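Local coordinates for transcriptional regulatory protein (Chlamydia trachomatis, PDB 3Q7R) that binds a repeated element in its own promoter and may act as a global positive regulator of transcription, at residues F25-E30 with I103-L108; A51-C56 with L114-H119; V89-L92 with W97-I100. One frame throughout, in Å; residues are numbered along the deposited sequence. Where two conformers were deposited one is given.

In the fold
Interactions 1 and 2 both use helix 105-118 of the receiver domain, near its start and at its end. Interaction 1 joins it to helix 22-31 and is partly buried, with a glutamine at its exposed margin and a threonine hydroxyl inside. Interaction 2 lays it on the central strand of the parallel sheet, its centre about 7 Å from that of the chain, and is mainly aliphatic and aromatic. Interaction 3, also buried, holds helix 85-93 to the last strand, 97-100, by leucines against the rings of Trp-97 and Tyr-98. Leu-108 touches Val-55 and Ile-107 touches Leu-99, so interaction 1 adjoins both others. All three come within reach of the second subunit.

Interaction 1: F25-E30 with I103-L108; sequences FFQTKE and ITPRIL
Pro-105, the first residue of helix 105-118, turns the CB-CG side of its ring toward helix 22-31, where Gln-27 and Thr-28 receive it together. The backbones come close, with the CA atoms of Thr-28 and Pro-105 4.5 Å apart. Gln-27 runs slantwise past the proline and meets it at both ends of its side chain: its CB is 3.4 Å from Pro-105 CG, and its OE1 approaches the same CG at 3.5 Å. The proline CG is thus touched by the root and the amide oxygen of the glutamine, at the exposed margin of the contact.

Thr-28 fills the buried part. With OG1 anti to the carbonyl carbon (chi1 -61°), the hydroxyl heads for the other helix and lies 3.4 Å from Pro-105 CA. Leu-108, one turn further on, meets the threonine at about a right angle. Its CD2 spans both branches, 3.6 Å from Thr-28 OG1 and 3.9 Å from Thr-28 CG2. Pro-105 and Leu-108 also touch Leu-24, which continues the seam along helix 22-31.

Just before the helix, Thr-104 acts as N-cap: Ile-107 N donates to its OG1 over 3.3 Å at 160°. That oxygen is also hydrogen-bonded to Glu-85 of the second subunit, and Arg-106, whose CB points away from helix 22-31, forms a salt bridge with Glu-86 of that subunit. The start of helix 105-118 therefore serves the domain's own packing and the dimer at once.

No hydrogen bond links the two segments. Thr-28 OG1 bonds instead to Leu-24 O within its own helix, which satisfies the hydroxyl in a buried place and lets it pack against carbon. The helices are joined here by close van der Waals fit, while the salt bridge of Arg-106 is made to the partner subunit.

Interaction 2: A51-C56 with L114-H119; sequences ADLVVC and LFLSQH
Leu-53 and Phe-115 meet because each carries its CG trans to the backbone N (chi1 171° and -165°), which extends the leucine from its strand and the ring from its helix. The contact belongs to the CheY-like receiver fold, in which helix 105-118 packs on the parallel sheet; strand 51-57 is the central one of five. Leu-53 CD1 stands over one face of the Phe-115 ring as a CH-pi contact, 4.1 Å from the ring centroid and 15° off the normal. Leu-53 CD1 sits off-centre toward the rim, 4.0 Å from Phe-115 CE2. His-119 CD2 lies above the opposite face, also toward the rim, so the phenyl group is flanked on both sides.

Around this pair, Leu-53 touches Phe-75 of the next strand, and Phe-115 packs on Trp-97 of the second subunit, whose NE1 is hydrogen-bonded to Gln-118 OE1. The carboxylate of Asp-52 plays no part across the contact: its OD2 accepts from His-14 N of the neighbouring strand. Leu-116 completes the seam, its CG beside the backbone N, by setting one methyl, CD2, 4.0 Å from both Leu-53 CB and Asp-52 CB.

Interaction 3: V89-L92 with W97-I100; sequences VDLL and WYLI. With EDO (1,2-ethanediol), chain C.
Tyr-98 projects from strand 97-100 into the leucines of helix 85-93. At the root, Tyr-98 CB lies 4.2 Å from Leu-91 CD1. CG takes the crowded position between the backbone N and the carbonyl carbon (chi1 56°), which carries the ring past Leu-91 toward Leu-92. Tyr-98 CD2 then comes 3.9 Å from Leu-91 CD1, a methyl that approaches the ring obliquely. One bond further, Leu-92 CG is 3.6 Å from Tyr-98 CE2, at the ring edge and near its plane, and the two side chains stand at about a right angle. Across the ring, Tyr-98 CE1 touches C1 of a bound ethanediol. At the tip, Tyr-98 OH reaches Leu-92 CD1 at 4.0 Å.

Leu-92 CD2 lies between two rings: it touches Tyr-98 CE2 and is 3.6 Å from Trp-97 CE3, at the edge of the indole. The leucine and tryptophan side chains run alongside each other in the same direction. Trp-97 in turn meets Trp-97 and Phe-115 of the second subunit, each edge-to-face. The ethanediol, probably from the crystallisation liquor, sits between the subunits too: Ile-100 N donates to its O2 over 2.9 Å at 164°, and Ile-100 N of the second subunit also bonds to it.

Within the chain, the contact closes the second half of the beta-alpha-beta unit formed by strand 75-80, helix 85-93 and strand 97-100. Helix and strand share no hydrogen bond across these segments. Their hold is apolar, leucine branches against two aromatic rings, Leu-92 at their edges and Leu-91 obliquely. Because the same Trp-97 meets Leu-92 within the chain and aromatic rings of the second subunit, this apolar contact is continuous with the dimer interface.

Interaction 1: F25-E30 with I103-L108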
ATOM      1  N   PHE A  25      15.635  -9.924  -2.878  1.00 16.12           N
ATOM      2  CA  PHE A  25      15.435 -10.016  -4.305  1.00 17.23           C
ATOM      3  C   PHE A  25      15.381 -11.456  -4.814  1.00 17.66           C
ATOM      4  O   PHE A  25      14.394 -11.847  -5.491  1.00 18.11           O
ATOM      5  CB  PHE A  25      16.547  -9.290  -5.051  1.00 19.45           C
ATOM      6  CG  PHE A  25      16.473  -9.468  -6.547  1.00 16.18           C
ATOM      7  CD1 PHE A  25      15.396  -8.954  -7.281  1.00 19.48           C
ATOM      8  CD2 PHE A  25      17.475 -10.177  -7.221  1.00 18.48           C
ATOM      9  CE1 PHE A  25      15.357  -9.112  -8.663  1.00 18.23           C
ATOM     10  CE2 PHE A  25      17.428 -10.347  -8.593  1.00 23.27           C
ATOM     11  CZ  PHE A  25      16.356  -9.816  -9.327  1.00 21.20           C
ATOM     12  N   PHE A  26      16.438 -12.227  -4.536  1.00 17.31           N
ATOM     13  CA  PHE A  26      16.523 -13.585  -5.098  1.00 18.34           C
ATOM     14  C   PHE A  26      15.381 -14.451  -4.518  1.00 20.74           C
ATOM     15  O   PHE A  26      14.753 -15.210  -5.257  1.00 23.29           O
ATOM     16  CB  PHE A  26      17.914 -14.191  -4.845  1.00 18.78           C
ATOM     17  CG  PHE A  26      18.990 -13.589  -5.702  1.00 17.78           C
ATOM     18  CD1 PHE A  26      18.864 -13.600  -7.090  1.00 22.76           C
ATOM     19  CD2 PHE A  26      20.095 -12.985  -5.131  1.00 24.45           C
ATOM     20  CE1 PHE A  26      19.836 -13.021  -7.896  1.00 26.11           C
ATOM     21  CE2 PHE A  26      21.082 -12.407  -5.940  1.00 27.89           C
ATOM     22  CZ  PHE A  26      20.940 -12.421  -7.304  1.00 25.99           C
ATOM     23  N   GLN A  27      15.067 -14.279  -3.232  1.00 21.34           N
ATOM     24  CA  GLN A  27      14.038 -15.096  -2.604  1.00 20.36           C
ATOM     25  C   GLN A  27      12.643 -14.726  -3.088  1.00 29.53           C
ATOM     26  O   GLN A  27      11.790 -15.614  -3.257  1.00 27.98           O
ATOM     27  CB  GLN A  27      14.127 -15.013  -1.086  1.00 22.90           C
ATOM     28  CG  GLN A  27      15.412 -15.701  -0.626  1.00 26.32           C
ATOM     29  CD  GLN A  27      15.598 -15.660   0.855  1.00 34.91           C
ATOM     30  OE1 GLN A  27      14.632 -15.690   1.607  1.00 32.99           O
ATOM     31  NE2 GLN A  27      16.851 -15.599   1.292  1.00 37.21           N
ATOM     32  N   THR A  28      12.408 -13.427  -3.322  1.00 20.52           N
ATOM     33  CA  THR A  28      11.121 -13.011  -3.833  1.00 19.87           C
ATOM     34  C   THR A  28      10.958 -13.475  -5.269  1.00 23.07           C
ATOM     35  O   THR A  28       9.908 -13.947  -5.652  1.00 22.96           O
ATOM     36  CB  THR A  28      10.957 -11.485  -3.739  1.00 17.74           C
ATOM     37  OG1 THR A  28      11.029 -11.092  -2.366  1.00 18.09           O
ATOM     38  CG2 THR A  28       9.579 -11.084  -4.289  1.00 21.29           C
ATOM     39  N   LYS A  29      11.998 -13.332  -6.071  1.00 22.59           N
ATOM     40  CA  LYS A  29      11.915 -13.691  -7.486  1.00 24.02           C
ATOM     41  C   LYS A  29      11.529 -15.174  -7.636  1.00 27.12           C
ATOM     42  O   LYS A  29      10.675 -15.529  -8.481  1.00 30.46           O
ATOM     43  CB  LYS A  29      13.245 -13.335  -8.141  1.00 24.18           C
ATOM     44  CG  LYS A  29      13.471 -13.761  -9.558  1.00 31.19           C
ATOM     45  CD  LYS A  29      14.878 -13.255  -9.931  1.00 38.24           C
ATOM     46  CE  LYS A  29      15.091 -13.267 -11.425  1.00 51.50           C
ATOM     47  NZ  LYS A  29      15.315 -14.631 -11.903  1.00 55.46           N
ATOM     48  N   GLU A  30      12.103 -16.054  -6.808  1.00 25.15           N
ATOM     49  CA  GLU A  30      11.798 -17.475  -6.907  1.00 33.52           C
ATOM     50  C   GLU A  30      10.366 -17.827  -6.505  1.00 28.63           C
ATOM     51  O   GLU A  30       9.878 -18.894  -6.848  1.00 34.37           O
ATOM     52  CB  GLU A  30      12.819 -18.305  -6.128  1.00 30.81           C
ATOM     53  CG  GLU A  30      12.971 -18.014  -4.653  1.00 49.27           C
ATOM     54  CD  GLU A  30      14.161 -18.756  -4.050  1.00 62.64           C
ATOM     55  OE1 GLU A  30      15.020 -19.217  -4.839  1.00 67.20           O
ATOM     56  OE2 GLU A  30      14.243 -18.880  -2.802  1.00 64.43           O
ATOM     57  N   ILE A 103       9.632  -7.017   6.125  1.00 18.43           N
ATOM     58  CA  ILE A 103       9.149  -7.345   4.778  1.00 22.13           C
ATOM     59  C   ILE A 103       9.895  -8.606   4.374  1.00 28.55           C
ATOM     60  O   ILE A 103      11.103  -8.566   4.115  1.00 28.10           O
ATOM     61  CB  ILE A 103       9.475  -6.290   3.746  1.00 23.47           C
ATOM     62  CG1 ILE A 103       8.644  -5.022   3.978  1.00 25.37           C
ATOM     63  CG2 ILE A 103       9.093  -6.790   2.343  1.00 27.53           C
ATOM     64  CD1 ILE A 103       9.234  -3.784   3.294  1.00 23.80           C
ATOM     65  N   THR A 104       9.166  -9.715   4.321  1.00 22.80           N
ATOM     66  CA  THR A 104       9.717 -11.024   3.963  1.00 24.10           C
ATOM     67  C   THR A 104       9.440 -11.283   2.488  1.00 21.44           C
ATOM     68  O   THR A 104       8.632 -10.571   1.869  1.00 21.08           O
ATOM     69  CB  THR A 104       9.025 -12.140   4.743  1.00 27.33           C
ATOM     70  OG1 THR A 104       7.627 -12.173   4.401  1.00 25.60           O
ATOM     71  CG2 THR A 104       9.211 -11.976   6.282  1.00 30.29           C
ATOM     72  N   PRO A 105      10.158 -12.255   1.893  1.00 24.50           N
ATOM     73  CA  PRO A 105       9.838 -12.565   0.496  1.00 20.96           C
ATOM     74  C   PRO A 105       8.382 -12.941   0.261  1.00 20.05           C
ATOM     75  O   PRO A 105       7.857 -12.561  -0.793  1.00 22.04           O
ATOM     76  CB  PRO A 105      10.767 -13.737   0.168  1.00 19.91           C
ATOM     77  CG  PRO A 105      11.970 -13.490   1.061  1.00 23.81           C
ATOM     78  CD  PRO A 105      11.385 -12.930   2.355  1.00 25.27           C
ATOM     79  N   ARG A 106       7.734 -13.669   1.174  1.00 20.31           N
ATOM     80  CA  ARG A 106       6.326 -14.007   0.973  1.00 22.75           C
ATOM     81  C   ARG A 106       5.450 -12.728   0.939  1.00 22.93           C
ATOM     82  O   ARG A 106       4.532 -12.632   0.154  1.00 23.55           O
ATOM     83  CB  ARG A 106       5.847 -14.978   2.078  1.00 24.28           C
ATOM     84  CG  ARG A 106       6.355 -16.390   1.863  1.00 32.69           C
ATOM     85  CD  ARG A 106       6.007 -17.286   3.046  1.00 44.60           C
ATOM     86  NE  ARG A 106       4.572 -17.557   3.080  1.00 47.89           N
ATOM     87  CZ  ARG A 106       3.843 -17.618   4.189  1.00 53.40           C
ATOM     88  NH1 ARG A 106       4.410 -17.434   5.370  1.00 47.05           N
ATOM     89  NH2 ARG A 106       2.550 -17.863   4.109  1.00 49.48           N
ATOM     90  N   ILE A 107       5.744 -11.756   1.785  1.00 20.39           N
ATOM     91  CA  ILE A 107       4.958 -10.516   1.771  1.00 18.16           C
ATOM     92  C   ILE A 107       5.214  -9.762   0.499  1.00 18.07           C
ATOM     93  O   ILE A 107       4.277  -9.253  -0.107  1.00 21.04           O
ATOM     94  CB  ILE A 107       5.312  -9.684   2.962  1.00 18.77           C
ATOM     95  CG1 ILE A 107       4.768 -10.394   4.210  1.00 23.14           C
ATOM     96  CG2 ILE A 107       4.756  -8.241   2.826  1.00 19.43           C
ATOM     97  CD1 ILE A 107       5.152  -9.745   5.512  1.00 28.19           C
ATOM     98  N   LEU A 108       6.484  -9.616   0.118  1.00 17.37           N
ATOM     99  CA  LEU A 108       6.761  -8.796  -1.060  1.00 17.46           C
ATOM    100  C   LEU A 108       6.150  -9.452  -2.316  1.00 16.42           C
ATOM    101  O   LEU A 108       5.584  -8.757  -3.186  1.00 18.02           O
ATOM    102  CB  LEU A 108       8.272  -8.572  -1.212  1.00 17.04           C
ATOM    103  CG  LEU A 108       8.645  -7.727  -2.418  1.00 17.10           C
ATOM    104  CD1 LEU A 108       8.011  -6.277  -2.369  1.00 17.80           C
ATOM    105  CD2 LEU A 108      10.157  -7.595  -2.535  1.00 21.47           C
TER

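Interaction 2: A51-C56 with L114-H119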
ATOM      1  N   ALA A  51       9.454  -1.416 -17.394  1.00 17.02           N
ATOM      2  CA  ALA A  51       9.017  -1.610 -16.010  1.00 16.77           C
ATOM      3  C   ALA A  51       7.556  -1.203 -15.838  1.00 18.12           C
ATOM      4  O   ALA A  51       7.155  -0.076 -16.128  1.00 22.60           O
ATOM      5  CB  ALA A  51       9.887  -0.792 -15.083  1.00 17.25           C
ATOM      6  N   ASP A  52       6.769  -2.151 -15.382  1.00 15.42           N
ATOM      7  CA  ASP A  52       5.395  -1.879 -14.942  1.00 18.30           C
ATOM      8  C   ASP A  52       5.385  -1.357 -13.510  1.00 21.97           C
ATOM      9  O   ASP A  52       4.571  -0.474 -13.159  1.00 21.44           O
ATOM     10  CB  ASP A  52       4.568  -3.151 -15.025  1.00 21.42           C
ATOM     11  CG  ASP A  52       4.460  -3.641 -16.469  1.00 23.46           C
ATOM     12  OD1 ASP A  52       3.828  -2.912 -17.250  1.00 27.64           O
ATOM     13  OD2 ASP A  52       5.035  -4.683 -16.795  1.00 23.42           O
ATOM     14  N   LEU A  53       6.267  -1.895 -12.673  1.00 14.73           N
ATOM     15  CA  LEU A  53       6.279  -1.479 -11.260  1.00 16.21           C
ATOM     16  C   LEU A  53       7.743  -1.352 -10.849  1.00 13.62           C
ATOM     17  O   LEU A  53       8.545  -2.224 -11.154  1.00 15.69           O
ATOM     18  CB  LEU A  53       5.608  -2.518 -10.392  1.00 15.51           C
ATOM     19  CG  LEU A  53       5.746  -2.321  -8.884  1.00 15.46           C
ATOM     20  CD1 LEU A  53       5.006  -1.065  -8.446  1.00 15.97           C
ATOM     21  CD2 LEU A  53       5.179  -3.596  -8.187  1.00 17.03           C
ATOM     22  N   VAL A  54       8.093  -0.266 -10.181  1.00 12.18           N
ATOM     23  CA  VAL A  54       9.402  -0.166  -9.518  1.00 13.55           C
ATOM     24  C   VAL A  54       9.176  -0.236  -8.021  1.00 13.07           C
ATOM     25  O   VAL A  54       8.359   0.514  -7.496  1.00 14.23           O
ATOM     26  CB  VAL A  54      10.101   1.174  -9.844  1.00 13.06           C
ATOM     27  CG1 VAL A  54      11.458   1.244  -9.110  1.00 14.52           C
ATOM     28  CG2 VAL A  54      10.287   1.244 -11.384  1.00 15.11           C
ATOM     29  N   VAL A  55       9.864  -1.155  -7.340  1.00 12.50           N
ATOM     30  CA  VAL A  55       9.717  -1.305  -5.868  1.00 12.46           C
ATOM     31  C   VAL A  55      10.994  -0.695  -5.339  1.00 11.39           C
ATOM     32  O   VAL A  55      12.069  -1.172  -5.670  1.00 12.83           O
ATOM     33  CB  VAL A  55       9.624  -2.778  -5.487  1.00 11.48           C
ATOM     34  CG1 VAL A  55       9.556  -2.893  -3.962  1.00 11.58           C
ATOM     35  CG2 VAL A  55       8.350  -3.391  -6.074  1.00 16.67           C
ATOM     36  N   CYS A  56      10.901   0.434  -4.604  1.00 10.93           N
ATOM     37  CA  CYS A  56      12.137   1.147  -4.247  1.00 11.33           C
ATOM     38  C   CYS A  56      12.314   1.284  -2.749  1.00 11.72           C
ATOM     39  O   CYS A  56      11.389   1.719  -2.081  1.00 11.74           O
ATOM     40  CB  CYS A  56      12.037   2.570  -4.828  1.00 13.00           C
ATOM     41  SG  CYS A  56      13.586   3.516  -4.709  1.00 12.73           S
ATOM     42  N   LEU A 114      -0.564  -8.220  -5.798  1.00 20.28           N
ATOM     43  CA  LEU A 114      -1.787  -7.444  -5.567  1.00 21.71           C
ATOM     44  C   LEU A 114      -1.698  -6.114  -6.309  1.00 20.58           C
ATOM     45  O   LEU A 114      -2.662  -5.699  -6.955  1.00 22.96           O
ATOM     46  CB  LEU A 114      -2.013  -7.187  -4.077  1.00 21.20           C
ATOM     47  CG  LEU A 114      -3.214  -6.293  -3.734  1.00 23.69           C
ATOM     48  CD1 LEU A 114      -4.535  -6.863  -4.279  1.00 23.61           C
ATOM     49  CD2 LEU A 114      -3.328  -6.141  -2.219  1.00 26.96           C
ATOM     50  N   PHE A 115      -0.559  -5.433  -6.196  1.00 19.13           N
ATOM     51  CA  PHE A 115      -0.432  -4.114  -6.798  1.00 16.52           C
ATOM     52  C   PHE A 115      -0.660  -4.178  -8.300  1.00 25.53           C
ATOM     53  O   PHE A 115      -1.411  -3.376  -8.877  1.00 24.69           O
ATOM     54  CB  PHE A 115       0.966  -3.554  -6.491  1.00 16.73           C
ATOM     55  CG  PHE A 115       1.091  -2.074  -6.748  1.00 19.25           C
ATOM     56  CD1 PHE A 115       1.282  -1.208  -5.692  1.00 25.00           C
ATOM     57  CD2 PHE A 115       0.999  -1.561  -8.029  1.00 20.44           C
ATOM     58  CE1 PHE A 115       1.386   0.181  -5.911  1.00 29.27           C
ATOM     59  CE2 PHE A 115       1.081  -0.182  -8.244  1.00 21.02           C
ATOM     60  CZ  PHE A 115       1.263   0.677  -7.198  1.00 24.69           C
ATOM     61  N   LEU A 116      -0.000  -5.137  -8.945  1.00 19.45           N
ATOM     62  CA  LEU A 116      -0.111  -5.260 -10.401  1.00 23.92           C
ATOM     63  C   LEU A 116      -1.472  -5.770 -10.847  1.00 29.75           C
ATOM     64  O   LEU A 116      -1.864  -5.519 -11.981  1.00 28.19           O
ATOM     65  CB  LEU A 116       1.026  -6.141 -10.952  1.00 26.61           C
ATOM     66  CG  LEU A 116       2.383  -5.431 -10.945  1.00 31.42           C
ATOM     67  CD1 LEU A 116       3.506  -6.385 -11.285  1.00 33.12           C
ATOM     68  CD2 LEU A 116       2.330  -4.239 -11.892  1.00 30.77           C
ATOM     69  N   SER A 117      -2.213  -6.467  -9.980  1.00 24.83           N
ATOM     70  CA  SER A 117      -3.542  -6.946 -10.374  0.59 28.59           C
ATOM     71  C   SER A 117      -4.557  -5.802 -10.295  1.00 32.68           C
ATOM     72  O   SER A 117      -5.481  -5.729 -11.102  1.00 42.65           O
ATOM     73  CB  SER A 117      -3.985  -8.141  -9.517  0.59 31.26           C
ATOM     74  OG  SER A 117      -4.289  -7.758  -8.193  0.59 37.11           O
ATOM     75  N   GLN A 118      -4.356  -4.890  -9.351  1.00 28.13           N
ATOM     76  CA  GLN A 118      -5.251  -3.759  -9.148  1.00 31.52           C
ATOM     77  C   GLN A 118      -5.012  -2.602 -10.131  1.00 39.00           C
ATOM     78  O   GLN A 118      -5.947  -1.877 -10.463  1.00 50.24           O
ATOM     79  CB  GLN A 118      -5.057  -3.213  -7.736  1.00 32.70           C
ATOM     80  CG  GLN A 118      -5.672  -4.024  -6.604  1.00 40.17           C
ATOM     81  CD  GLN A 118      -5.466  -3.307  -5.284  1.00 47.54           C
ATOM     82  OE1 GLN A 118      -4.688  -2.342  -5.222  1.00 40.00           O
ATOM     83  NE2 GLN A 118      -6.168  -3.743  -4.234  1.00 44.06           N
ATOM     84  N   HIS A 119      -3.774  -2.418 -10.593  1.00 35.28           N
ATOM     85  CA  HIS A 119      -3.414  -1.197 -11.334  1.00 40.94           C
ATOM     86  C   HIS A 119      -3.152  -1.420 -12.823  1.00 51.87           C
ATOM     87  O   HIS A 119      -2.490  -2.379 -13.217  1.00 58.23           O
ATOM     88  CB  HIS A 119      -2.202  -0.520 -10.695  1.00 39.08           C
ATOM     89  CG  HIS A 119      -2.426  -0.061  -9.285  1.00 36.40           C
ATOM     90  ND1 HIS A 119      -3.020   1.149  -8.980  1.00 43.06           N
ATOM     91  CD2 HIS A 119      -2.111  -0.637  -8.102  1.00 41.45           C
ATOM     92  CE1 HIS A 119      -3.066   1.288  -7.666  1.00 49.91           C
ATOM     93  NE2 HIS A 119      -2.524   0.224  -7.107  1.00 51.58           N
TER

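Interaction 3: V89-L92 with W97-I100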
ATOM      1  N   VAL A  89       3.106  10.287   5.956  1.00 12.31           N
ATOM      2  CA  VAL A  89       2.206  11.262   5.299  1.00 14.98           C
ATOM      3  C   VAL A  89       2.855  11.838   4.032  1.00 13.52           C
ATOM      4  O   VAL A  89       2.187  11.958   2.961  1.00 14.13           O
ATOM      5  CB  VAL A  89       1.860  12.422   6.277  1.00 17.73           C
ATOM      6  CG1 VAL A  89       1.191  13.586   5.516  1.00 15.65           C
ATOM      7  CG2 VAL A  89       0.972  11.903   7.439  1.00 16.41           C
ATOM      8  N   ASP A  90       4.142  12.169   4.109  1.00 13.72           N
ATOM      9  CA  ASP A  90       4.846  12.727   2.930  1.00 12.84           C
ATOM     10  C   ASP A  90       4.850  11.749   1.730  1.00 12.94           C
ATOM     11  O   ASP A  90       4.565  12.166   0.582  1.00 13.30           O
ATOM     12  CB  ASP A  90       6.284  13.122   3.322  1.00 11.68           C
ATOM     13  CG  ASP A  90       7.086  13.652   2.156  1.00 12.19           C
ATOM     14  OD1 ASP A  90       6.799  14.777   1.707  1.00 18.39           O
ATOM     15  OD2 ASP A  90       8.007  12.935   1.721  1.00 16.77           O
ATOM     16  N   LEU A  91       5.065  10.448   2.021  1.00 12.38           N
ATOM     17  CA  LEU A  91       5.041   9.447   0.933  1.00 12.33           C
ATOM     18  C   LEU A  91       3.672   9.398   0.290  1.00 10.70           C
ATOM     19  O   LEU A  91       3.544   9.450  -0.955  1.00 12.49           O
ATOM     20  CB  LEU A  91       5.374   8.032   1.419  1.00 12.69           C
ATOM     21  CG  LEU A  91       6.878   7.792   1.620  1.00 14.64           C
ATOM     22  CD1 LEU A  91       7.060   6.446   2.354  1.00 14.95           C
ATOM     23  CD2 LEU A  91       7.692   7.800   0.271  1.00 12.72           C
ATOM     24  N   LEU A  92       2.640   9.334   1.119  1.00 11.31           N
ATOM     25  CA  LEU A  92       1.287   9.176   0.584  1.00 11.93           C
ATOM     26  C   LEU A  92       0.898  10.424  -0.240  1.00 13.30           C
ATOM     27  O   LEU A  92       0.286  10.334  -1.318  1.00 12.62           O
ATOM     28  CB  LEU A  92       0.307   8.968   1.722  1.00 12.74           C
ATOM     29  CG  LEU A  92       0.527   7.638   2.490  1.00 11.67           C
ATOM     30  CD1 LEU A  92      -0.241   7.710   3.851  1.00 16.15           C
ATOM     31  CD2 LEU A  92       0.056   6.396   1.661  1.00 13.77           C
ATOM     32  N   TRP A  97       2.377   4.545  -2.306  1.00 12.82           N
ATOM     33  CA  TRP A  97       2.009   3.572  -1.311  1.00 13.64           C
ATOM     34  C   TRP A  97       3.295   2.881  -0.800  1.00 12.81           C
ATOM     35  O   TRP A  97       4.347   2.941  -1.460  1.00 11.96           O
ATOM     36  CB  TRP A  97       1.002   2.539  -1.917  1.00 17.26           C
ATOM     37  CG  TRP A  97       0.480   1.520  -0.934  1.00 19.71           C
ATOM     38  CD1 TRP A  97       0.540   0.148  -1.043  1.00 23.11           C
ATOM     39  CD2 TRP A  97      -0.189   1.780   0.299  1.00 19.34           C
ATOM     40  NE1 TRP A  97      -0.043  -0.459   0.066  1.00 27.37           N
ATOM     41  CE2 TRP A  97      -0.507   0.511   0.901  1.00 24.11           C
ATOM     42  CE3 TRP A  97      -0.550   2.945   0.956  1.00 19.47           C
ATOM     43  CZ2 TRP A  97      -1.141   0.398   2.129  1.00 32.10           C
ATOM     44  CZ3 TRP A  97      -1.213   2.826   2.215  1.00 26.70           C
ATOM     45  CH2 TRP A  97      -1.483   1.553   2.775  1.00 30.00           C
ATOM     46  N   TYR A  98       3.210   2.211   0.355  1.00 13.40           N
ATOM     47  CA  TYR A  98       4.450   1.684   0.962  1.00 13.22           C
ATOM     48  C   TYR A  98       4.148   0.488   1.848  1.00 16.14           C
ATOM     49  O   TYR A  98       2.981   0.278   2.230  1.00 16.54           O
ATOM     50  CB  TYR A  98       5.198   2.752   1.840  1.00 13.26           C
ATOM     51  CG  TYR A  98       4.325   3.336   2.930  1.00 14.42           C
ATOM     52  CD1 TYR A  98       4.144   2.680   4.120  1.00 15.24           C
ATOM     53  CD2 TYR A  98       3.666   4.558   2.723  1.00 14.53           C
ATOM     54  CE1 TYR A  98       3.322   3.233   5.125  1.00 16.70           C
ATOM     55  CE2 TYR A  98       2.842   5.114   3.692  1.00 19.32           C
ATOM     56  CZ  TYR A  98       2.649   4.436   4.858  1.00 16.98           C
ATOM     57  OH  TYR A  98       1.813   4.959   5.863  1.00 19.19           O
ATOM     58  N   LEU A  99       5.179  -0.313   2.090  1.00 13.17           N
ATOM     59  CA  LEU A  99       5.171  -1.364   3.120  1.00 16.58           C
ATOM     60  C   LEU A  99       6.236  -0.961   4.117  1.00 15.48           C
ATOM     61  O   LEU A  99       7.305  -0.451   3.701  1.00 15.11           O
ATOM     62  CB  LEU A  99       5.602  -2.726   2.543  1.00 16.38           C
ATOM     63  CG  LEU A  99       4.674  -3.292   1.467  1.00 19.94           C
ATOM     64  CD1 LEU A  99       5.270  -4.543   0.813  1.00 23.81           C
ATOM     65  CD2 LEU A  99       3.355  -3.622   2.161  1.00 24.10           C
ATOM     66  N   ILE A 100       6.021  -1.253   5.409  1.00 15.63           N
ATOM     67  CA  ILE A 100       7.012  -0.990   6.443  1.00 16.25           C
ATOM     68  C   ILE A 100       7.518  -2.337   6.928  1.00 16.97           C
ATOM     69  O   ILE A 100       6.714  -3.289   7.094  1.00 18.07           O
ATOM     70  CB  ILE A 100       6.443  -0.171   7.599  1.00 15.88           C
ATOM     71  CG1 ILE A 100       5.934   1.179   7.048  1.00 14.65           C
ATOM     72  CG2 ILE A 100       7.520  -0.014   8.714  1.00 16.98           C
ATOM     73  CD1 ILE A 100       5.483   2.203   8.151  1.00 18.82           C
TER
HETATM   74  C1  EDO C 114       2.176  -0.236   6.813  1.00 32.92           C
HETATM   75  O1  EDO C 114       1.966   0.301   8.119  1.00 31.95           O
HETATM   76  C2  EDO C 114       2.690  -1.658   7.022  1.00 32.31           C
HETATM   77  O2  EDO C 114       3.302  -2.117   5.829  1.00 23.82           O